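Local structure of putative two-component sensor histidine kinase protein (Sinorhizobium meliloti, 3HCY) at residues 24-29 and 37-42. The protein is a GAF-domain fragment of a putative sensor histidine kinase that probably uses ATP to phosphorylate a histidine in two-component signalling. Residues are numbered along the deposited sequence; the frame is centred on the assembly and turned at random.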
# COMPACT_ATOMS: atom_id res chain seq x y z
N ALA A 24 -14.75 5.93 1.03
CA ALA A 24 -13.56 5.80 1.84
C ALA A 24 -12.94 7.21 2.22
O ALA A 24 -13.23 8.25 1.59
CB ALA A 24 -12.57 4.92 1.13
N SER A 25 -12.10 7.24 3.27
CA SER A 25 -11.45 8.49 3.67
C SER A 25 -10.13 8.27 4.39
O SER A 25 -9.88 7.16 4.90
CB SER A 25 -12.37 9.22 4.62
OG SER A 25 -12.67 8.38 5.75
N ILE A 26 -9.31 9.32 4.47
CA ILE A 26 -8.09 9.29 5.31
C ILE A 26 -8.14 10.48 6.26
O ILE A 26 -8.47 11.59 5.83
CB ILE A 26 -6.75 9.35 4.48
CG1 ILE A 26 -6.74 8.22 3.40
CG2 ILE A 26 -5.53 9.28 5.42
CD1 ILE A 26 -5.90 8.42 2.11
N LEU A 27 -7.84 10.25 7.54
CA LEU A 27 -7.79 11.34 8.49
C LEU A 27 -6.47 11.25 9.25
O LEU A 27 -5.94 10.18 9.55
CB LEU A 27 -9.02 11.32 9.45
CG LEU A 27 -10.48 11.20 8.91
CD1 LEU A 27 -10.78 9.79 8.29
CD2 LEU A 27 -11.57 11.52 9.92
N LEU A 28 -5.96 12.42 9.62
CA LEU A 28 -4.69 12.51 10.34
C LEU A 28 -4.83 13.46 11.55
O LEU A 28 -5.68 14.35 11.56
CB LEU A 28 -3.58 13.02 9.37
CG LEU A 28 -3.08 12.00 8.32
CD1 LEU A 28 -1.95 12.58 7.57
CD2 LEU A 28 -2.65 10.72 8.99
N PHE A 29 -4.03 13.26 12.59
CA PHE A 29 -4.02 14.20 13.70
C PHE A 29 -3.47 15.51 13.29
O PHE A 29 -2.64 15.57 12.39
CB PHE A 29 -3.20 13.71 14.87
CG PHE A 29 -3.93 12.74 15.71
CD1 PHE A 29 -5.17 13.07 16.24
CD2 PHE A 29 -3.42 11.48 15.95
CE1 PHE A 29 -5.87 12.18 16.98
CE2 PHE A 29 -4.10 10.61 16.69
CZ PHE A 29 -5.34 10.95 17.21
N PHE A 37 -9.97 15.00 8.28
CA PHE A 37 -9.92 14.53 6.89
C PHE A 37 -8.81 15.23 6.15
O PHE A 37 -8.59 16.37 6.45
CB PHE A 37 -11.27 14.75 6.21
CG PHE A 37 -12.38 13.95 6.85
CD1 PHE A 37 -12.68 12.67 6.39
CD2 PHE A 37 -13.04 14.43 7.95
CE1 PHE A 37 -13.67 11.90 6.99
CE2 PHE A 37 -14.02 13.68 8.57
CZ PHE A 37 -14.35 12.40 8.09
N VAL A 38 -8.04 14.47 5.33
CA VAL A 38 -7.04 14.96 4.39
C VAL A 38 -7.37 14.45 2.98
O VAL A 38 -6.79 14.90 1.97
CB VAL A 38 -5.62 14.44 4.76
CG1 VAL A 38 -5.34 14.55 6.30
CG2 VAL A 38 -5.40 13.00 4.24
N ALA A 39 -8.32 13.51 2.89
CA ALA A 39 -8.76 13.00 1.58
C ALA A 39 -9.97 12.13 1.74
O ALA A 39 -10.16 11.54 2.82
CB ALA A 39 -7.62 12.19 0.87
N ALA A 40 -10.78 12.03 0.67
CA ALA A 40 -12.05 11.29 0.77
C ALA A 40 -12.76 11.07 -0.54
O ALA A 40 -12.62 11.86 -1.45
CB ALA A 40 -12.99 11.99 1.77
N ARG A 41 -13.51 9.98 -0.65
CA ARG A 41 -14.63 9.93 -1.59
C ARG A 41 -15.71 8.99 -1.16
O ARG A 41 -15.42 8.10 -0.41
CB ARG A 41 -14.15 9.47 -2.95
CG ARG A 41 -13.14 8.41 -3.05
CD ARG A 41 -12.19 8.81 -4.26
NE ARG A 41 -11.29 7.76 -4.78
CZ ARG A 41 -10.09 7.95 -5.35
NH1 ARG A 41 -9.52 9.14 -5.44
NH2 ARG A 41 -9.42 6.89 -5.77
N GLY A 42 -16.96 9.11 -1.57
CA GLY A 42 -17.72 10.29 -1.71
C GLY A 42 -18.40 10.41 -0.32
O GLY A 42 -19.47 9.88 -0.08
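Leu27 lays its CD2 methyl over the middle of the Phe37 ring, a CH-pi contact with CD2 3.4 Å from the ring centroid and 12° off its normal. The two side chains run side by side in the same direction. In both, CG sits beside the backbone N and anti to the carbonyl carbon, and this brings the two groups alongside each other (chi1 -50° in Leu27, -63° in Phe37). Ser25 CB meets the same ring at its edge, in plane, 3.8 Å from Phe37 CE1, with Ala40 next to it on this face of the sheet.

At the bulge, Val38 spans two neighbours: its CG2 reaches Ile26 CG2 at 3.9 Å, while CG1 lies the same distance from Leu28 CB. Val38 and Ala39 both oppose Ile26, a classic beta bulge. Ile26 therefore spends its two backbone bonds on different residues, its N donating to Ala39 O at 2.9 Å and its O accepting from Val38 N at 3.0 Å. Beyond the bulge the antiparallel pairing is regular, and Ala24 and Arg41 exchange both backbone bonds, at 2.7 Å from Ala24 N to Arg41 O and 2.8 Å from Arg41 N to Ala24 O.

Further out, strand 104-112 flanks 23-29 on its other edge; the hydroxyls of Ser25 and Tyr111 share a hydrogen bond, and Tyr111 also touches Phe37. Tyr47 and Gln48 of helix 45-50 pack on that ring too. Behind the opposite face lies helix 5-19, whose Tyr8 touches Val38 and Ala39 and whose Asp13 and Glu9 form salt bridges with Arg41.

This hairpin thus closes one end of the antiparallel GAF sheet within the chain: backbone bonds fix its register, side chains pack it against helix 5-19 on one face and helix 45-50 on the other, and the two carboxylates probably offset the guanidinium charge and hold this end of the strand to helix 5-19.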